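Local coordinates for DegV family protein (Eubacterium eligens, PDB 3FDJ) that is of unknown function but belongs to the DegV family, whose characterised members bind fatty acids, and so probably binds one too, at residues A[111-116]-A[144-149]. Numbering follows the deposited sequence.
Sequences RVIDSK and GAIDAY
With CG trans to its backbone N (chi1 162°) and the chain bent at chi2 (66°), Arg111 brings its guanidinium end-on to Asp147, whose side chain, with CG beside its own backbone N, comes from the opposite direction. The two form a bidentate salt bridge that ties strand 109-114, parallel to strand 77-82 in the DegV-fold sheet, to helix 139-150 packed on it; the axes of segments 111-114 and 144-149 come within 10.6 Å and run almost parallel. Arg111 NH1 donates to Asp147 OD1 and NH2 to OD2, each bond 2.8 Å long and nearly straight, each using the syn lone pair of its oxygen, so the flat groups end up almost coplanar. NH2 also has a salt bridge to Asp143, a turn earlier on the helix. Behind the charges, Ile113 CG1 lies over one face of the guanidinium, 3.7 Å above its plane, while Ile113 CD1 meets Ile146 CG2 at 3.9 Å, the apolar part of the join. A leucine in place of Arg111 would probably leave the carboxylates of Asp147 and Asp143 without their shared cation. The third guanidinium nitrogen, Arg111 NE, turns back to Val112 O at 2.9 Å, approaching from above the carbonyl plane.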
ATOM      1  N   ARG A 111      -6.013   8.953  15.659  1.00  8.73           N
ATOM      2  CA  ARG A 111      -6.275   9.550  14.350  1.00  9.27           C
ATOM      3  C   ARG A 111      -6.210   8.429  13.352  1.00  9.49           C
ATOM      4  O   ARG A 111      -5.185   7.734  13.270  1.00 10.86           O
ATOM      5  CB  ARG A 111      -5.243  10.622  14.007  1.00  9.65           C
ATOM      6  CG  ARG A 111      -5.198  10.978  12.508  1.00 10.03           C
ATOM      7  CD  ARG A 111      -6.488  11.655  12.013  1.00 12.96           C
ATOM      8  NE  ARG A 111      -6.579  11.616  10.544  1.00 12.89           N
ATOM      9  CZ  ARG A 111      -5.904  12.405   9.699  1.00 14.14           C
ATOM     10  NH1 ARG A 111      -6.090  12.265   8.402  1.00 13.72           N
ATOM     11  NH2 ARG A 111      -5.069  13.351  10.125  1.00 13.55           N
ATOM     12  N   VAL A 112      -7.302   8.236  12.619  1.00  8.47           N
ATOM     13  CA  VAL A 112      -7.314   7.272  11.517  1.00  8.40           C
ATOM     14  C   VAL A 112      -7.070   8.063  10.230  1.00  8.79           C
ATOM     15  O   VAL A 112      -7.795   9.027   9.950  1.00  8.56           O
ATOM     16  CB  VAL A 112      -8.608   6.481  11.435  1.00  7.95           C
ATOM     17  CG1 VAL A 112      -8.519   5.462  10.295  1.00  8.47           C
ATOM     18  CG2 VAL A 112      -8.949   5.767  12.774  1.00  6.98           C
ATOM     19  N   ILE A 113      -6.032   7.646   9.499  1.00  8.42           N
ATOM     20  CA  ILE A 113      -5.600   8.278   8.242  1.00  8.48           C
ATOM     21  C   ILE A 113      -5.995   7.391   7.072  1.00  8.53           C
ATOM     22  O   ILE A 113      -5.477   6.284   6.907  1.00  8.89           O
ATOM     23  CB  ILE A 113      -4.077   8.521   8.193  1.00  9.38           C
ATOM     24  CG1 ILE A 113      -3.619   9.365   9.375  1.00 10.28           C
ATOM     25  CG2 ILE A 113      -3.685   9.181   6.841  1.00  8.17           C
ATOM     26  CD1 ILE A 113      -2.104   9.397   9.522  1.00  9.81           C
ATOM     27  N   ASP A 114      -6.940   7.879   6.274  1.00  9.04           N
ATOM     28  CA  ASP A 114      -7.245   7.273   4.983  1.00  9.51           C
ATOM     29  C   ASP A 114      -6.082   7.665   4.085  1.00  9.52           C
ATOM     30  O   ASP A 114      -5.924   8.832   3.754  1.00 10.17           O
ATOM     31  CB  ASP A 114      -8.550   7.837   4.431  1.00  9.89           C
ATOM     32  CG  ASP A 114      -8.844   7.392   2.990  1.00 11.64           C
ATOM     33  OD1 ASP A 114      -8.144   6.513   2.466  1.00 12.23           O
ATOM     34  OD2 ASP A 114      -9.781   7.968   2.397  1.00 14.70           O
ATOM     35  N   SER A 115      -5.261   6.697   3.712  1.00 10.46           N
ATOM     36  CA  SER A 115      -4.092   6.986   2.877  1.00 10.55           C
ATOM     37  C   SER A 115      -4.456   7.409   1.476  1.00 11.24           C
ATOM     38  O   SER A 115      -3.589   7.927   0.781  1.00 11.70           O
ATOM     39  CB  SER A 115      -3.166   5.780   2.778  1.00 10.27           C
ATOM     40  OG  SER A 115      -3.757   4.714   2.047  1.00  9.90           O
ATOM     41  N   LYS A 116      -5.696   7.136   1.041  1.00 10.78           N
ATOM     42  CA  LYS A 116      -6.108   7.364  -0.342  1.00 10.75           C
ATOM     43  C   LYS A 116      -5.235   6.547  -1.313  1.00 10.96           C
ATOM     44  O   LYS A 116      -5.155   6.840  -2.500  1.00 10.62           O
ATOM     45  CB  LYS A 116      -6.048   8.846  -0.687  1.00 11.19           C
ATOM     46  CG  LYS A 116      -6.753   9.770   0.301  1.00 14.91           C
ATOM     47  CD  LYS A 116      -6.645  11.197  -0.237  1.00 21.21           C
ATOM     48  CE  LYS A 116      -7.090  12.254   0.725  1.00 25.46           C
ATOM     49  NZ  LYS A 116      -7.083  13.573   0.013  1.00 28.18           N
ATOM     50  N   GLY A 144      -2.172  17.376  12.206  1.00 12.19           N
ATOM     51  CA  GLY A 144      -2.389  18.421  11.178  1.00 12.58           C
ATOM     52  C   GLY A 144      -1.465  18.280   9.980  1.00 11.13           C
ATOM     53  O   GLY A 144      -1.887  18.359   8.830  1.00 12.67           O
ATOM     54  N   ALA A 145      -0.200  18.039  10.266  1.00  9.51           N
ATOM     55  CA  ALA A 145       0.847  18.158   9.258  1.00  9.44           C
ATOM     56  C   ALA A 145       0.899  16.994   8.291  1.00  9.13           C
ATOM     57  O   ALA A 145       1.323  17.174   7.137  1.00 10.33           O
ATOM     58  CB  ALA A 145       2.201  18.370   9.923  1.00  9.85           C
ATOM     59  N   ILE A 146       0.489  15.806   8.734  1.00  8.56           N
ATOM     60  CA  ILE A 146       0.619  14.614   7.910  1.00  8.73           C
ATOM     61  C   ILE A 146      -0.240  14.736   6.640  1.00  9.76           C
ATOM     62  O   ILE A 146       0.182  14.316   5.557  1.00  9.30           O
ATOM     63  CB  ILE A 146       0.313  13.310   8.701  1.00  9.17           C
ATOM     64  CG1 ILE A 146       0.738  12.090   7.879  1.00 10.68           C
ATOM     65  CG2 ILE A 146      -1.159  13.210   9.151  1.00  8.24           C
ATOM     66  CD1 ILE A 146       2.298  11.996   7.644  1.00  9.22           C
ATOM     67  N   ASP A 147      -1.431  15.326   6.769  1.00  9.61           N
ATOM     68  CA  ASP A 147      -2.305  15.512   5.589  1.00 10.85           C
ATOM     69  C   ASP A 147      -1.713  16.460   4.549  1.00 10.09           C
ATOM     70  O   ASP A 147      -1.876  16.249   3.345  1.00 10.32           O
ATOM     71  CB  ASP A 147      -3.681  15.949   6.003  1.00 10.43           C
ATOM     72  CG  ASP A 147      -4.302  14.982   6.965  1.00 14.90           C
ATOM     73  OD1 ASP A 147      -5.006  14.051   6.499  1.00 18.30           O
ATOM     74  OD2 ASP A 147      -4.007  15.093   8.174  1.00 16.22           O
ATOM     75  N   ALA A 148      -0.987  17.471   5.000  1.00  9.73           N
ATOM     76  CA  ALA A 148      -0.294  18.363   4.085  1.00 10.08           C
ATOM     77  C   ALA A 148       0.839  17.635   3.349  1.00  9.57           C
ATOM     78  O   ALA A 148       1.020  17.800   2.137  1.00  9.50           O
ATOM     79  CB  ALA A 148       0.255  19.567   4.857  1.00 10.23           C
ATOM     80  N   TYR A 149       1.602  16.845   4.105  1.00  9.14           N
ATOM     81  CA  TYR A 149       2.701  16.028   3.576  1.00  9.47           C
ATOM     82  C   TYR A 149       2.210  15.050   2.498  1.00  9.06           C
ATOM     83  O   TYR A 149       2.852  14.890   1.432  1.00  9.43           O
ATOM     84  CB  TYR A 149       3.395  15.289   4.728  1.00  8.94           C
ATOM     85  CG  TYR A 149       4.462  14.332   4.261  1.00  9.50           C
ATOM     86  CD1 TYR A 149       5.756  14.780   4.023  1.00  9.95           C
ATOM     87  CD2 TYR A 149       4.169  12.997   4.001  1.00  8.90           C
ATOM     88  CE1 TYR A 149       6.745  13.903   3.552  1.00 10.88           C
ATOM     89  CE2 TYR A 149       5.140  12.113   3.552  1.00 10.34           C
ATOM     90  CZ  TYR A 149       6.427  12.563   3.339  1.00 12.53           C
ATOM     91  OH  TYR A 149       7.410  11.709   2.882  1.00 15.02           O
TER